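Local structure of GH26C (Muricauda sp. MAR_2010_75, 6Q78) at residues F81-Q86 and V402-D407. The protein probably hydrolyses internal beta-1,4-mannosidic linkages in mannans, as expected of a family 26 glycoside hydrolase. Numbering follows the deposited sequence.
Sequences FIVGQQ and VILADD
V402 lies beside F81 as the first of two parallel bridge pairs, V402 with F81 and I403 with I82, by which the short strand 402-403, an addition to the eight strands of the TIM barrel of this family 26 hydrolase, pairs with barrel strand 81-86. Its two methyls divide the work: CG2 approaches the F81 ring obliquely, 3.8 Å from CE1, while CG1 reaches V83 CG2 at 3.9 Å. F81 chi1 of 54° sets CG between backbone N and carbonyl carbon and places CE1 and CZ within contact of V402 CG2; F396 of helix 390-397 touches both valines. I403 makes both backbone hydrogen bonds between the two segments. Its N donates to F81 O at 2.9 Å. Its O accepts from V83 N along a straighter path (3.0 Å, 167°), so one residue bonds to both neighbours of I82, the parallel pattern. On the face shared with I82, I403 CG2 meets I82 CG1, and L76 of helix 64-76 packs against both isoleucines. At L404 the strand pairing has ended, yet CD2 still lies alongside V83, 3.9 Å from its CB. The chain then turns, and D407 OD1 accepts a hydrogen bond from L404 N (2.9 Å), met on the syn side and 34° out of the carboxylate plane.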
ATOM      1  N   PHE A  81      11.170  -4.105  -9.848  1.00  9.91           N
ATOM      2  CA  PHE A  81      10.081  -3.660  -8.984  1.00  9.42           C
ATOM      3  C   PHE A  81       9.558  -2.286  -9.418  1.00 10.25           C
ATOM      4  O   PHE A  81      10.314  -1.424  -9.887  1.00 10.71           O
ATOM      5  CB  PHE A  81      10.484  -3.635  -7.488  1.00 11.22           C
ATOM      6  CG  PHE A  81      11.724  -2.846  -7.210  1.00  9.90           C
ATOM      7  CD1 PHE A  81      11.648  -1.477  -6.983  1.00 11.01           C
ATOM      8  CD2 PHE A  81      12.955  -3.463  -7.158  1.00 11.38           C
ATOM      9  CE1 PHE A  81      12.800  -0.730  -6.760  1.00 11.63           C
ATOM     10  CE2 PHE A  81      14.129  -2.730  -6.905  1.00 12.45           C
ATOM     11  CZ  PHE A  81      14.048  -1.360  -6.698  1.00 15.13           C
ATOM     12  N   ILE A  82       8.260  -2.092  -9.235  1.00  9.06           N
ATOM     13  CA  ILE A  82       7.653  -0.789  -9.519  1.00  8.40           C
ATOM     14  C   ILE A  82       7.897   0.138  -8.346  1.00  8.97           C
ATOM     15  O   ILE A  82       7.825  -0.288  -7.189  1.00  9.71           O
ATOM     16  CB  ILE A  82       6.152  -0.978  -9.782  1.00  7.95           C
ATOM     17  CG1 ILE A  82       5.962  -1.803 -11.060  1.00  9.73           C
ATOM     18  CG2 ILE A  82       5.434   0.366  -9.924  1.00 11.94           C
ATOM     19  CD1 ILE A  82       4.499  -2.259 -11.291  1.00  9.96           C
ATOM     20  N   VAL A  83       8.178   1.409  -8.645  1.00  9.07           N
ATOM     21  CA  VAL A  83       8.292   2.455  -7.634  1.00  8.27           C
ATOM     22  C   VAL A  83       7.112   3.400  -7.764  1.00  7.47           C
ATOM     23  O   VAL A  83       6.857   3.940  -8.843  1.00  9.99           O
ATOM     24  CB  VAL A  83       9.615   3.210  -7.792  1.00  8.15           C
ATOM     25  CG1 VAL A  83       9.649   4.473  -6.935  1.00  8.66           C
ATOM     26  CG2 VAL A  83      10.775   2.257  -7.410  1.00 12.12           C
ATOM     27  N   GLY A  84       6.425   3.629  -6.646  1.00  7.26           N
ATOM     28  CA  GLY A  84       5.345   4.598  -6.645  1.00  8.43           C
ATOM     29  C   GLY A  84       5.372   5.546  -5.461  1.00  6.99           C
ATOM     30  O   GLY A  84       6.326   5.571  -4.672  1.00  7.42           O
ATOM     31  N   GLN A  85       4.317   6.349  -5.321  1.00  6.79           N
ATOM     32  CA  GLN A  85       4.258   7.331  -4.244  1.00  6.86           C
ATOM     33  C   GLN A  85       2.798   7.608  -3.882  1.00  6.60           C
ATOM     34  O   GLN A  85       1.916   7.698  -4.762  1.00  7.30           O
ATOM     35  CB  GLN A  85       5.010   8.629  -4.617  1.00  8.18           C
ATOM     36  CG  GLN A  85       5.029   9.678  -3.502  1.00  7.34           C
ATOM     37  CD  GLN A  85       6.186  10.678  -3.673  1.00  9.20           C
ATOM     38  OE1 GLN A  85       6.671  10.925  -4.781  1.00 11.55           O
ATOM     39  NE2 GLN A  85       6.629  11.249  -2.567  1.00 10.75           N
ATOM     40  N   GLN A  86       2.569   7.746  -2.580  1.00  6.65           N
ATOM     41  CA  GLN A  86       1.245   8.092  -2.061  1.00  6.78           C
ATOM     42  C   GLN A  86       0.850   9.474  -2.583  1.00  6.54           C
ATOM     43  O   GLN A  86       1.648  10.416  -2.530  1.00  7.19           O
ATOM     44  CB  GLN A  86       1.310   8.124  -0.530  1.00  6.66           C
ATOM     45  CG  GLN A  86      -0.031   8.294   0.149  1.00  6.64           C
ATOM     46  CD  GLN A  86      -0.865   7.034   0.115  1.00  7.09           C
ATOM     47  OE1 GLN A  86      -0.417   5.985  -0.301  1.00  8.28           O
ATOM     48  NE2 GLN A  86      -2.115   7.157   0.587  1.00  9.34           N
ATOM     49  N   VAL A 402      14.472  -0.727 -11.504  1.00 12.11           N
ATOM     50  CA  VAL A 402      13.404   0.221 -11.143  1.00 11.36           C
ATOM     51  C   VAL A 402      12.456   0.435 -12.321  1.00 11.29           C
ATOM     52  O   VAL A 402      12.889   0.768 -13.435  1.00 13.32           O
ATOM     53  CB  VAL A 402      13.990   1.563 -10.666  1.00 12.06           C
ATOM     54  CG1 VAL A 402      12.915   2.643 -10.612  1.00 13.46           C
ATOM     55  CG2 VAL A 402      14.674   1.418  -9.313  1.00 13.55           C
ATOM     56  N   ILE A 403      11.155   0.311 -12.059  1.00 10.69           N
ATOM     57  CA  ILE A 403      10.105   0.538 -13.065  1.00 10.05           C
ATOM     58  C   ILE A 403       9.274   1.750 -12.645  1.00  9.04           C
ATOM     59  O   ILE A 403       8.602   1.715 -11.608  1.00 10.44           O
ATOM     60  CB  ILE A 403       9.215  -0.713 -13.216  1.00 12.08           C
ATOM     61  CG1 ILE A 403      10.079  -1.901 -13.649  1.00 15.66           C
ATOM     62  CG2 ILE A 403       8.045  -0.517 -14.178  1.00 12.26           C
ATOM     63  CD1 ILE A 403       9.306  -3.202 -13.684  1.00 25.51           C
ATOM     64  N   LEU A 404       9.293   2.814 -13.465  1.00  9.20           N
ATOM     65  CA  LEU A 404       8.395   3.964 -13.357  1.00  9.83           C
ATOM     66  C   LEU A 404       7.339   3.864 -14.465  1.00  8.82           C
ATOM     67  O   LEU A 404       7.323   2.901 -15.228  1.00  9.84           O
ATOM     68  CB  LEU A 404       9.189   5.267 -13.449  1.00  9.42           C
ATOM     69  CG  LEU A 404      10.240   5.488 -12.357  1.00 10.10           C
ATOM     70  CD1 LEU A 404      11.017   6.796 -12.578  1.00 12.80           C
ATOM     71  CD2 LEU A 404       9.609   5.486 -10.972  1.00 11.60           C
ATOM     72  N   ALA A 405       6.482   4.885 -14.594  1.00  8.64           N
ATOM     73  CA  ALA A 405       5.416   4.807 -15.592  1.00  8.70           C
ATOM     74  C   ALA A 405       5.956   4.546 -16.991  1.00  9.28           C
ATOM     75  O   ALA A 405       5.402   3.735 -17.731  1.00 10.39           O
ATOM     76  CB  ALA A 405       4.564   6.085 -15.601  1.00 10.02           C
ATOM     77  N   ASP A 406       7.059   5.191 -17.367  1.00  9.69           N
ATOM     78  CA  ASP A 406       7.503   5.079 -18.753  1.00 10.33           C
ATOM     79  C   ASP A 406       7.885   3.657 -19.106  1.00 14.24           C
ATOM     80  O   ASP A 406       7.657   3.236 -20.251  1.00 19.03           O
ATOM     81  CB  ASP A 406       8.594   6.098 -19.069  1.00 12.51           C
ATOM     82  CG  ASP A 406       8.041   7.516 -19.257  1.00 15.50           C
ATOM     83  OD1 ASP A 406       6.808   7.697 -19.301  1.00 17.33           O
ATOM     84  OD2 ASP A 406       8.840   8.478 -19.336  1.00 19.30           O
ATOM     85  N   ASP A 407       8.382   2.871 -18.143  1.00 10.44           N
ATOM     86  CA  ASP A 407       8.765   1.503 -18.476  1.00 12.21           C
ATOM     87  C   ASP A 407       7.825   0.442 -17.906  1.00 10.94           C
ATOM     88  O   ASP A 407       8.181  -0.743 -17.845  1.00 13.05           O
ATOM     89  CB  ASP A 407      10.248   1.218 -18.219  1.00 15.78           C
ATOM     90  CG  ASP A 407      10.697   1.574 -16.833  0.65 15.12           C
ATOM     91  OD1 ASP A 407      10.163   2.535 -16.253  1.00 19.71           O
ATOM     92  OD2 ASP A 407      11.673   0.929 -16.369  0.71 17.96           O
TER